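Local atomic coordinates of biogenic amine-binding protein (Rhodnius prolixus, PDB entry 4GE1), a protein that binds small biogenic amines, here tryptamine, in the barrel pocket of a salivary lipocalin, probably removing host amines such as serotonin and norepinephrine during blood feeding. Residues E37-K41 with Y63-A67; N42-F46 with C177-D181; D116-V122 with D148-V153; V96-G100 with K186-F192; S111-T115 with A156-V160. All blocks are in the same frame, centred on the assembly; numbering follows the deposited sequence.

Contact 1 (E37-K41 with Y63-A67); sequences EVGDK and YNPNA
N64 meets V38 because its CG stands anti to the backbone N (chi1 -173°), which sends ND2 toward the 37-41 loop. This is an Asx motif at the end of strand 55-64 in a lipocalin barrel: the other amide atom, N64 OD1, accepts from A67 N at 2.9 Å, in the carbonyl plane. Across the contact N64 ND2 donates to V38 O at 2.9 Å. The acceptor lies only 7° out of the N64 amide plane and ND2 sits on a lone pair in the V38 carbonyl plane, with a fairly straight N-H...O angle of 156°. ND2 also donates to N42 OD1 just beyond the loop, and with OD1 held by A67 N the flat amide is bonded at both ends, which fixes its rotation. V38 O in turn takes a second donor, K41 N, which closes the short 3-10 turn at residues 38-39.

Nearer the surface, the side chains of V38 and N66 cross at about a right angle. V38 CG2, anti to its own N, presses on N66 CB at 3.4 Å, while CG1 faces the N66 amide nitrogen. P65 contributes its ring carbon CD, 3.7 Å from K41 O. A water bridges the two segments, donating to K41 O at 2.8 Å and accepting from N66 N at 3.2 Å.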
# COMPACT_ATOMS: atom_id res chain seq x y z
N GLU A 37 -1.11 -8.64 -16.32
CA GLU A 37 -1.67 -7.99 -17.51
C GLU A 37 -1.48 -6.47 -17.42
O GLU A 37 -1.44 -5.90 -16.34
CB GLU A 37 -3.17 -8.27 -17.65
CG GLU A 37 -3.54 -9.70 -18.03
CD GLU A 37 -5.03 -9.93 -17.92
OE1 GLU A 37 -5.76 -8.96 -17.61
OE2 GLU A 37 -5.48 -11.08 -18.13
N VAL A 38 -1.40 -5.82 -18.58
CA VAL A 38 -1.09 -4.40 -18.62
C VAL A 38 -2.06 -3.54 -17.79
O VAL A 38 -1.67 -2.51 -17.23
CB VAL A 38 -0.99 -3.89 -20.08
CG1 VAL A 38 -2.31 -4.08 -20.80
CG2 VAL A 38 -0.54 -2.42 -20.09
N GLY A 39 -3.30 -4.00 -17.68
CA GLY A 39 -4.31 -3.33 -16.87
C GLY A 39 -3.93 -3.26 -15.39
O GLY A 39 -4.40 -2.38 -14.66
N ASP A 40 -3.10 -4.19 -14.94
CA ASP A 40 -2.66 -4.18 -13.55
C ASP A 40 -1.22 -3.70 -13.40
O ASP A 40 -0.59 -3.93 -12.38
CB ASP A 40 -2.82 -5.55 -12.90
CG ASP A 40 -4.26 -5.99 -12.85
OD1 ASP A 40 -5.12 -5.19 -12.41
OD2 ASP A 40 -4.54 -7.14 -13.26
N LYS A 41 -0.71 -3.04 -14.44
CA LYS A 41 0.59 -2.38 -14.34
C LYS A 41 0.39 -0.89 -14.08
O LYS A 41 0.10 -0.12 -15.00
CB LYS A 41 1.41 -2.64 -15.61
CG LYS A 41 1.82 -4.11 -15.75
CD LYS A 41 2.70 -4.39 -16.96
CE LYS A 41 3.05 -5.87 -16.98
NZ LYS A 41 3.91 -6.25 -18.13
N TYR A 63 -2.49 5.02 -11.04
CA TYR A 63 -2.52 5.49 -12.41
C TYR A 63 -2.03 4.41 -13.37
O TYR A 63 -0.92 3.89 -13.22
CB TYR A 63 -1.65 6.73 -12.58
CG TYR A 63 -1.65 7.25 -13.99
CD1 TYR A 63 -2.79 7.84 -14.52
CD2 TYR A 63 -0.53 7.14 -14.80
CE1 TYR A 63 -2.81 8.32 -15.81
CE2 TYR A 63 -0.54 7.61 -16.11
CZ TYR A 63 -1.68 8.20 -16.60
OH TYR A 63 -1.72 8.69 -17.89
N ASN A 64 -2.87 4.09 -14.36
CA ASN A 64 -2.50 3.13 -15.42
C ASN A 64 -2.11 3.86 -16.70
O ASN A 64 -2.96 4.39 -17.40
CB ASN A 64 -3.66 2.18 -15.70
CG ASN A 64 -3.28 1.07 -16.68
OD1 ASN A 64 -3.33 1.25 -17.90
ND2 ASN A 64 -2.89 -0.08 -16.15
N PRO A 65 -0.80 3.91 -17.01
CA PRO A 65 -0.30 4.59 -18.21
C PRO A 65 -0.86 4.05 -19.53
O PRO A 65 -1.09 4.84 -20.45
CB PRO A 65 1.21 4.35 -18.13
CG PRO A 65 1.49 4.12 -16.68
CD PRO A 65 0.29 3.38 -16.17
N ASN A 66 -1.06 2.74 -19.64
CA ASN A 66 -1.58 2.20 -20.90
C ASN A 66 -2.97 2.76 -21.23
O ASN A 66 -3.25 3.08 -22.38
CB ASN A 66 -1.61 0.66 -20.89
CG ASN A 66 -2.22 0.09 -22.16
OD1 ASN A 66 -1.63 0.18 -23.24
ND2 ASN A 66 -3.41 -0.50 -22.05
N ALA A 67 -3.81 2.89 -20.21
CA ALA A 67 -5.16 3.41 -20.39
C ALA A 67 -5.24 4.90 -20.05
O ALA A 67 -6.23 5.57 -20.34
CB ALA A 67 -6.16 2.62 -19.56
O HOH W 1 -0.14 0.34 -17.76

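Contact 2 (N42-F46 with C177-D181); sequences NCTKF and CQYDD
C43, K45 and Y179 have the most surface buried in this contact, which ties strand 43-50 of the lipocalin barrel to the extended chain leading into helix 181-189. C43 is bonded to C177 through a disulfide, SG to SG 2.0 Å, with a chi3 of -73°. C43 CB also lies 3.8 Å from Y179 CE1, so the covalent link and the aromatic ring share one strand residue. Two residues on, K45 CB touches Y179 CD1 at 3.3 Å where the two side chains cross at about a right angle, and the ring thus lies along the strand from C43 to K45. Beyond CG the lysine is fully extended, having left the backbone anti to N (chi1 173°), and this carries NZ past the tyrosine. K45 NZ reaches D181 OD1 at 2.8 Å on the syn lone pair, a salt bridge at the first turn of the helix. Y25 on the adjacent strand is a second partner for NZ and meets the Y179 ring edge-to-face. Between the backbones, a water lies within hydrogen-bonding distance of C43 O and Q178 O. Together these bonds probably hold the chain to the strand at two points, covalently at C43 and by charge at K45.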
# COMPACT_ATOMS: atom_id res chain seq x y z
N ASN A 42 0.51 -0.49 -12.81
CA ASN A 42 0.19 0.88 -12.38
C ASN A 42 1.30 1.63 -11.62
O ASN A 42 2.23 1.02 -11.09
CB ASN A 42 -1.06 0.88 -11.49
CG ASN A 42 -2.26 0.23 -12.14
OD1 ASN A 42 -2.79 0.71 -13.14
ND2 ASN A 42 -2.74 -0.85 -11.53
N CYS A 43 1.15 2.95 -11.58
CA CYS A 43 1.98 3.83 -10.76
C CYS A 43 1.13 4.24 -9.57
O CYS A 43 0.12 4.94 -9.74
CB CYS A 43 2.37 5.08 -11.54
SG CYS A 43 3.18 4.76 -13.12
N THR A 44 1.50 3.79 -8.39
CA THR A 44 0.71 4.10 -7.21
C THR A 44 1.48 4.98 -6.23
O THR A 44 2.64 4.72 -5.91
CB THR A 44 0.19 2.84 -6.50
OG1 THR A 44 -0.81 2.20 -7.32
CG2 THR A 44 -0.45 3.23 -5.16
N LYS A 45 0.83 6.04 -5.78
CA LYS A 45 1.36 6.85 -4.69
C LYS A 45 0.25 6.91 -3.66
O LYS A 45 -0.93 6.98 -4.00
CB LYS A 45 1.70 8.26 -5.18
CG LYS A 45 2.09 9.24 -4.08
CD LYS A 45 2.53 10.58 -4.66
CE LYS A 45 3.04 11.52 -3.57
NZ LYS A 45 3.62 12.78 -4.13
N PHE A 46 0.62 6.85 -2.38
CA PHE A 46 -0.40 7.04 -1.36
C PHE A 46 -0.00 7.99 -0.25
O PHE A 46 1.18 8.20 0.02
CB PHE A 46 -1.02 5.72 -0.85
CG PHE A 46 -0.06 4.77 -0.18
CD1 PHE A 46 -0.06 4.62 1.20
CD2 PHE A 46 0.79 3.96 -0.93
CE1 PHE A 46 0.79 3.70 1.84
CE2 PHE A 46 1.64 3.03 -0.30
CZ PHE A 46 1.65 2.92 1.08
N CYS A 177 4.69 7.92 -15.78
CA CYS A 177 4.05 7.82 -14.47
C CYS A 177 3.47 9.15 -14.03
O CYS A 177 4.09 10.20 -14.23
CB CYS A 177 5.02 7.29 -13.40
SG CYS A 177 5.08 5.47 -13.26
N GLN A 178 2.28 9.12 -13.45
CA GLN A 178 1.78 10.32 -12.78
C GLN A 178 0.91 9.99 -11.57
O GLN A 178 0.46 8.85 -11.38
CB GLN A 178 1.10 11.28 -13.76
CG GLN A 178 -0.16 10.73 -14.40
CD GLN A 178 -0.79 11.74 -15.34
OE1 GLN A 178 -1.89 12.24 -15.10
NE2 GLN A 178 -0.10 12.03 -16.43
N TYR A 179 0.71 11.00 -10.73
CA TYR A 179 0.10 10.81 -9.42
C TYR A 179 -0.85 11.97 -9.17
O TYR A 179 -0.49 13.14 -9.37
CB TYR A 179 1.21 10.78 -8.37
CG TYR A 179 2.30 9.77 -8.68
CD1 TYR A 179 2.09 8.42 -8.46
CD2 TYR A 179 3.52 10.17 -9.22
CE1 TYR A 179 3.07 7.48 -8.74
CE2 TYR A 179 4.51 9.24 -9.51
CZ TYR A 179 4.27 7.89 -9.27
OH TYR A 179 5.24 6.95 -9.55
N ASP A 180 -2.07 11.66 -8.73
CA ASP A 180 -3.07 12.70 -8.52
C ASP A 180 -2.93 13.29 -7.12
O ASP A 180 -3.75 13.04 -6.25
CB ASP A 180 -4.48 12.14 -8.74
CG ASP A 180 -5.52 13.24 -8.86
OD1 ASP A 180 -5.20 14.41 -8.53
OD2 ASP A 180 -6.65 12.94 -9.30
N ASP A 181 -1.87 14.06 -6.91
CA ASP A 181 -1.60 14.69 -5.62
C ASP A 181 -2.76 15.53 -5.09
O ASP A 181 -3.00 15.57 -3.88
CB ASP A 181 -0.34 15.54 -5.72
CG ASP A 181 0.93 14.71 -5.70
OD1 ASP A 181 1.13 13.96 -4.73
OD2 ASP A 181 1.72 14.79 -6.67
O HOH W 2 -0.96 7.60 -9.27

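Contact 3 (D116-V122 with D148-V153); sequences DYSKYSV and DVKSKV
Y120 lays its ring against the start of helix 150-159 and V149 just before it, overlapping V149, K152 and V153 in turn. Y120 CD2 lies 4.0 Å from V149 CB, and Y120 CD1 lies 3.7 Å from V153 CG2, with the Y120 and V153 side chains sliding past each other in opposite directions. At the far end Y120 OH passes 3.5 Å from K152 CB, where the two side chains cross at about a right angle. The ring gets there because CG stands between the backbone N and the carbonyl carbon (chi1 79°). The phenol hydroxyl is hydrogen-bonded to D114, so its polar end is held from the adjacent strand while its carbons pack on the helix.

K119 extends the apolar surface: its CD touches V149 CG1 at 3.5 Å. Its ammonium stays 5.4 Å (NZ to OD1) from D148, too far for a salt bridge, though the opposite charges may attract weakly. D116 OD1 grips the turn in an Asx motif, accepting from K119 N at 2.9 Å. A second, nearly straight bond (171°) comes to it from the Y120 backbone, on the opposite face of the carboxylate plane. V122 continues the packing to V153, A156 and L157, and also touches I113 of strand 102-115. V122 points to the helix, whereas the adjacent S121 points away from it and bonds Q139 of the amine pocket, which places the helix outside the barrel wall.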
# COMPACT_ATOMS: atom_id res chain seq x y z
N ASP A 116 12.28 0.94 7.29
CA ASP A 116 13.18 1.81 8.05
C ASP A 116 12.50 3.16 8.26
O ASP A 116 13.13 4.12 8.71
CB ASP A 116 14.52 1.97 7.34
CG ASP A 116 14.42 2.78 6.06
OD1 ASP A 116 13.29 3.04 5.60
OD2 ASP A 116 15.48 3.14 5.50
N TYR A 117 11.21 3.22 7.92
CA TYR A 117 10.37 4.39 8.17
C TYR A 117 10.60 5.58 7.22
O TYR A 117 9.65 6.17 6.72
CB TYR A 117 10.48 4.83 9.64
CG TYR A 117 10.05 3.75 10.61
CD1 TYR A 117 8.72 3.59 10.96
CD2 TYR A 117 10.99 2.87 11.16
CE1 TYR A 117 8.33 2.59 11.84
CE2 TYR A 117 10.60 1.87 12.04
CZ TYR A 117 9.27 1.74 12.38
OH TYR A 117 8.87 0.75 13.24
N SER A 118 11.87 5.92 6.98
CA SER A 118 12.18 7.13 6.22
C SER A 118 12.67 6.87 4.79
O SER A 118 13.02 7.80 4.07
CB SER A 118 13.18 8.03 6.99
OG SER A 118 14.44 7.40 7.18
N LYS A 119 12.68 5.60 4.37
CA LYS A 119 13.10 5.26 3.02
C LYS A 119 12.23 4.21 2.34
O LYS A 119 11.70 4.45 1.25
CB LYS A 119 14.56 4.81 3.00
CG LYS A 119 15.56 5.94 3.14
CD LYS A 119 16.98 5.43 3.05
CE LYS A 119 17.96 6.58 3.07
NZ LYS A 119 17.81 7.42 4.30
N TYR A 120 12.10 3.05 2.98
CA TYR A 120 11.45 1.90 2.35
C TYR A 120 10.56 1.13 3.32
O TYR A 120 10.75 1.16 4.53
CB TYR A 120 12.51 0.95 1.80
CG TYR A 120 13.14 0.07 2.87
CD1 TYR A 120 12.63 -1.20 3.16
CD2 TYR A 120 14.23 0.52 3.60
CE1 TYR A 120 13.21 -2.00 4.15
CE2 TYR A 120 14.81 -0.27 4.59
CZ TYR A 120 14.30 -1.52 4.86
OH TYR A 120 14.87 -2.30 5.84
N SER A 121 9.60 0.41 2.75
CA SER A 121 8.84 -0.58 3.50
C SER A 121 8.46 -1.72 2.57
O SER A 121 8.32 -1.52 1.36
CB SER A 121 7.58 0.04 4.12
OG SER A 121 6.72 0.56 3.12
N VAL A 122 8.32 -2.91 3.12
CA VAL A 122 7.93 -4.07 2.33
C VAL A 122 6.66 -4.66 2.95
O VAL A 122 6.60 -4.89 4.15
CB VAL A 122 9.06 -5.09 2.28
CG1 VAL A 122 8.64 -6.30 1.47
CG2 VAL A 122 10.31 -4.44 1.69
N ASP A 148 21.19 2.76 -1.59
CA ASP A 148 21.85 2.26 -0.38
C ASP A 148 20.98 1.37 0.51
O ASP A 148 21.45 0.86 1.53
CB ASP A 148 22.46 3.41 0.43
CG ASP A 148 21.48 4.54 0.69
OD1 ASP A 148 20.25 4.28 0.70
OD2 ASP A 148 21.93 5.68 0.90
N VAL A 149 19.72 1.18 0.13
CA VAL A 149 18.83 0.28 0.88
C VAL A 149 18.34 -0.88 0.02
O VAL A 149 17.51 -1.67 0.47
CB VAL A 149 17.60 1.02 1.48
CG1 VAL A 149 18.05 2.14 2.41
CG2 VAL A 149 16.69 1.55 0.37
N LYS A 150 18.85 -0.99 -1.20
CA LYS A 150 18.48 -2.11 -2.06
C LYS A 150 18.69 -3.44 -1.35
O LYS A 150 17.83 -4.32 -1.39
CB LYS A 150 19.27 -2.08 -3.37
CG LYS A 150 19.01 -0.87 -4.26
CD LYS A 150 19.79 -0.96 -5.57
CE LYS A 150 19.64 0.31 -6.39
NZ LYS A 150 18.21 0.65 -6.64
N SER A 151 19.84 -3.59 -0.69
CA SER A 151 20.16 -4.85 -0.01
C SER A 151 19.15 -5.18 1.09
O SER A 151 18.70 -6.33 1.20
CB SER A 151 21.58 -4.84 0.54
OG SER A 151 21.78 -3.74 1.42
N LYS A 152 18.79 -4.19 1.88
CA LYS A 152 17.78 -4.37 2.93
C LYS A 152 16.43 -4.83 2.37
O LYS A 152 15.75 -5.66 2.96
CB LYS A 152 17.61 -3.08 3.74
CG LYS A 152 18.90 -2.56 4.34
CD LYS A 152 18.71 -2.17 5.80
CE LYS A 152 19.96 -1.51 6.38
NZ LYS A 152 20.28 -0.23 5.69
N VAL A 153 16.05 -4.29 1.22
CA VAL A 153 14.80 -4.68 0.56
C VAL A 153 14.88 -6.11 0.04
O VAL A 153 13.92 -6.87 0.14
CB VAL A 153 14.46 -3.73 -0.61
CG1 VAL A 153 13.39 -4.33 -1.51
CG2 VAL A 153 14.03 -2.35 -0.10

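Contact 4 (V96-G100 with K186-F192); sequences VEKDG and KLLKQSF
A type I beta turn, E97 to G100, links barrel strands 88-96 and 102-115 and meets the last turn of helix 181-189 and the chain that leaves it. G100 N bonds back to E97 O at 2.8 Å, closing the turn; the carbonyls of K98 and D99 face the helix end. Q190 supplies the main polar link, its extended chain bringing NE2 to D99 O at 2.8 Å. This oxygen lies close to the Q190 amide plane and the N-H...O angle is 162°, but the donor sits 38° above the carbonyl plane, off the lone pair. K186 NZ adds a weak bond to K98 O at 3.4 Å.

Beside these polar links, L187 CD2 lies 3.7 Å from G100 CA, and L187 CD1 faces V96 CG2 at 4.1 Å. The F192 ring brings its edge to the turn, with CE1 3.4 Å from G100 O near the ring plane. G100 has no CB, and the side where one would stand is taken up by L187 CD2, Q190 NE2 and F192 CE1. The result is a beta-hairpin turn of the barrel capped by helix 181-189, whose L187 also packs on V59 of strand 55-64, consistent with a lipocalin of the nitrophorin family.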
# COMPACT_ATOMS: atom_id res chain seq x y z
N VAL A 96 -13.11 4.14 -4.39
CA VAL A 96 -13.94 5.32 -4.56
C VAL A 96 -13.69 6.08 -5.87
O VAL A 96 -12.63 5.98 -6.49
CB VAL A 96 -13.73 6.31 -3.40
CG1 VAL A 96 -14.01 5.62 -2.08
CG2 VAL A 96 -12.32 6.85 -3.43
N GLU A 97 -14.70 6.84 -6.28
CA GLU A 97 -14.56 7.82 -7.35
C GLU A 97 -13.68 8.97 -6.88
O GLU A 97 -13.40 9.11 -5.68
CB GLU A 97 -15.93 8.39 -7.73
CG GLU A 97 -16.96 7.36 -8.17
CD GLU A 97 -16.68 6.84 -9.57
OE1 GLU A 97 -15.69 7.28 -10.18
OE2 GLU A 97 -17.46 5.98 -10.05
N LYS A 98 -13.26 9.80 -7.83
CA LYS A 98 -12.42 10.95 -7.54
C LYS A 98 -13.01 11.82 -6.43
O LYS A 98 -12.27 12.38 -5.63
CB LYS A 98 -12.22 11.78 -8.81
CG LYS A 98 -11.19 12.89 -8.68
CD LYS A 98 -10.69 13.32 -10.06
CE LYS A 98 -11.07 14.76 -10.36
NZ LYS A 98 -10.45 15.23 -11.63
N ASP A 99 -14.34 11.92 -6.40
CA ASP A 99 -15.02 12.76 -5.42
C ASP A 99 -15.33 12.04 -4.10
O ASP A 99 -15.98 12.61 -3.21
CB ASP A 99 -16.30 13.35 -6.01
CG ASP A 99 -17.42 12.33 -6.12
OD1 ASP A 99 -17.11 11.13 -6.26
OD2 ASP A 99 -18.60 12.73 -6.09
N GLY A 100 -14.88 10.79 -3.98
CA GLY A 100 -15.06 10.03 -2.76
C GLY A 100 -16.25 9.09 -2.72
O GLY A 100 -16.38 8.30 -1.79
N LYS A 186 -7.12 16.20 -1.13
CA LYS A 186 -8.54 16.44 -0.95
C LYS A 186 -9.28 15.29 -0.24
O LYS A 186 -10.05 15.52 0.69
CB LYS A 186 -9.18 16.72 -2.30
CG LYS A 186 -10.61 17.23 -2.24
CD LYS A 186 -11.15 17.43 -3.65
CE LYS A 186 -11.21 16.10 -4.40
NZ LYS A 186 -12.21 15.18 -3.79
N LEU A 187 -9.05 14.06 -0.69
CA LEU A 187 -9.76 12.93 -0.08
C LEU A 187 -9.30 12.68 1.35
O LEU A 187 -10.08 12.29 2.22
CB LEU A 187 -9.64 11.67 -0.95
CG LEU A 187 -10.45 11.68 -2.25
CD1 LEU A 187 -10.27 10.40 -3.03
CD2 LEU A 187 -11.92 11.91 -1.95
N LEU A 188 -8.02 12.94 1.61
CA LEU A 188 -7.48 12.76 2.95
C LEU A 188 -8.20 13.66 3.96
O LEU A 188 -8.44 13.26 5.10
CB LEU A 188 -5.98 13.04 2.96
CG LEU A 188 -5.26 12.70 4.27
CD1 LEU A 188 -4.87 11.22 4.29
CD2 LEU A 188 -4.03 13.57 4.44
N LYS A 189 -8.55 14.86 3.53
CA LYS A 189 -9.20 15.81 4.43
C LYS A 189 -10.73 15.66 4.43
O LYS A 189 -11.40 16.04 5.40
CB LYS A 189 -8.78 17.25 4.10
CG LYS A 189 -9.24 18.28 5.12
CD LYS A 189 -8.28 19.45 5.23
CE LYS A 189 -8.12 20.17 3.90
NZ LYS A 189 -7.24 21.37 4.02
N GLN A 190 -11.27 15.09 3.36
CA GLN A 190 -12.71 14.86 3.22
C GLN A 190 -13.29 13.96 4.31
O GLN A 190 -12.65 13.00 4.74
CB GLN A 190 -12.99 14.24 1.85
CG GLN A 190 -14.46 14.11 1.50
CD GLN A 190 -14.67 14.16 -0.00
OE1 GLN A 190 -14.11 15.03 -0.68
NE2 GLN A 190 -15.46 13.23 -0.53
N SER A 191 -14.52 14.25 4.73
CA SER A 191 -15.18 13.43 5.74
C SER A 191 -15.86 12.20 5.13
O SER A 191 -16.50 12.29 4.09
CB SER A 191 -16.21 14.24 6.54
OG SER A 191 -16.86 13.42 7.49
N PHE A 192 -15.72 11.05 5.79
CA PHE A 192 -16.42 9.83 5.39
C PHE A 192 -17.10 9.21 6.59
O PHE A 192 -16.58 8.25 7.17
CB PHE A 192 -15.43 8.81 4.79
CG PHE A 192 -14.81 9.25 3.50
CD1 PHE A 192 -15.36 8.87 2.28
CD2 PHE A 192 -13.66 10.03 3.50
CE1 PHE A 192 -14.78 9.27 1.09
CE2 PHE A 192 -13.08 10.43 2.30
CZ PHE A 192 -13.64 10.06 1.10

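Contact 5 (S111-T115 with A156-V160); sequences SYIDT and ALGKV
I113 and A156 form the centre of the first shell, where a classic beta bulge in strand 102-115 of the lipocalin barrel meets helix 150-159. At the bulge I113 and D114 both face V122 of the neighbouring strand, and both also direct their CB atoms toward the helix. The two branches of I113 have separate partners. I113 CG2, anti to the backbone N, lies 3.6 Å from A156 O and 4.2 Å from A156 CB; I113 CD1 reaches V160 CG1 tip to tip at 3.5 Å, tighter than usual for two carbons. D114 adds its own methylene, CB to A156 CB 3.8 Å.

Farther out, K159 slides past I113 in the opposite direction and bends at chi3 (42°), which brings its CE within 3.9 Å of I113 CG2. The D114 carboxylate turns instead to Y120 of the neighbouring strand. Y112, just before the bulge, bonds to Q139 through its hydroxyl and touches the bound tryptamine, so the strand that takes the helix on its outer side also lines the amine pocket. The K159 ammonium closes the contact with a weak hydrogen bond, NZ to I113 O at 3.4 Å.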
# COMPACT_ATOMS: atom_id res chain seq x y z
N SER A 111 0.32 -6.70 6.39
CA SER A 111 1.46 -7.18 7.17
C SER A 111 2.76 -6.56 6.70
O SER A 111 3.26 -6.89 5.62
CB SER A 111 1.58 -8.71 7.08
OG SER A 111 0.31 -9.33 7.18
N TYR A 112 3.32 -5.66 7.49
CA TYR A 112 4.62 -5.08 7.16
C TYR A 112 5.76 -6.01 7.54
O TYR A 112 6.02 -6.29 8.71
CB TYR A 112 4.79 -3.66 7.72
CG TYR A 112 4.14 -2.63 6.82
CD1 TYR A 112 2.85 -2.18 7.06
CD2 TYR A 112 4.79 -2.16 5.68
CE1 TYR A 112 2.24 -1.26 6.22
CE2 TYR A 112 4.19 -1.23 4.83
CZ TYR A 112 2.91 -0.79 5.11
OH TYR A 112 2.29 0.12 4.28
N ILE A 113 6.43 -6.51 6.50
CA ILE A 113 7.55 -7.41 6.62
C ILE A 113 8.79 -6.69 7.15
O ILE A 113 9.54 -7.26 7.96
CB ILE A 113 7.85 -8.04 5.25
CG1 ILE A 113 6.67 -8.89 4.80
CG2 ILE A 113 9.14 -8.84 5.29
CD1 ILE A 113 6.78 -9.38 3.37
N ASP A 114 8.98 -5.45 6.71
CA ASP A 114 10.12 -4.63 7.12
C ASP A 114 9.95 -3.17 6.70
O ASP A 114 9.22 -2.86 5.76
CB ASP A 114 11.42 -5.20 6.54
CG ASP A 114 12.66 -4.56 7.15
OD1 ASP A 114 12.60 -4.12 8.31
OD2 ASP A 114 13.70 -4.51 6.46
N THR A 115 10.65 -2.27 7.40
CA THR A 115 10.67 -0.85 7.04
C THR A 115 11.69 -0.10 7.87
O THR A 115 11.95 -0.45 9.02
CB THR A 115 9.30 -0.19 7.26
OG1 THR A 115 9.36 1.18 6.81
CG2 THR A 115 8.93 -0.22 8.74
N ALA A 156 14.46 -8.52 2.97
CA ALA A 156 13.06 -8.56 3.38
C ALA A 156 12.24 -9.44 2.45
O ALA A 156 11.41 -10.22 2.91
CB ALA A 156 12.49 -7.16 3.45
N LEU A 157 12.46 -9.31 1.15
CA LEU A 157 11.75 -10.13 0.17
C LEU A 157 12.20 -11.58 0.28
O LEU A 157 11.48 -12.50 -0.10
CB LEU A 157 11.99 -9.60 -1.26
CG LEU A 157 11.43 -8.22 -1.62
CD1 LEU A 157 12.03 -7.71 -2.92
CD2 LEU A 157 9.92 -8.25 -1.72
N GLY A 158 13.40 -11.77 0.80
CA GLY A 158 13.93 -13.11 1.03
C GLY A 158 13.07 -13.89 1.99
O GLY A 158 12.73 -15.05 1.75
N LYS A 159 12.70 -13.26 3.10
CA LYS A 159 11.88 -13.90 4.12
C LYS A 159 10.65 -14.57 3.51
O LYS A 159 10.20 -15.61 4.00
CB LYS A 159 11.43 -12.88 5.16
CG LYS A 159 12.48 -12.48 6.17
CD LYS A 159 11.92 -11.39 7.09
CE LYS A 159 10.49 -11.71 7.50
NZ LYS A 159 9.86 -10.63 8.31
N VAL A 160 10.11 -13.98 2.45
CA VAL A 160 8.83 -14.44 1.91
C VAL A 160 8.97 -15.13 0.56
O VAL A 160 8.02 -15.20 -0.21
CB VAL A 160 7.79 -13.30 1.84
CG1 VAL A 160 7.52 -12.75 3.24
CG2 VAL A 160 8.25 -12.19 0.89

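In the fold
Contact 1 is the most exposed, and it abuts contact 2, where Y63 O meets C43 N at 2.8 Å between neighbouring strands 43-50 and 55-64. Contacts 2 to 5 are partly buried. Contacts 3 and 5 share helix 150-159 and adjacent strands 120-127 and 102-115; apolar packing dominates both. Contacts 2 and 4 belong to the two ends of helix 181-189, one fixed by a disulfide and a salt bridge, the other by hydrogen bonds to turn carbonyls and by leucine packing. Contact 1 instead relies on hydrogen bonds of an asparagine amide and a bridging water. Contacts 2 and 5 lie on opposite sides of the chain centre, yet F46 of one touches Y112 of the other.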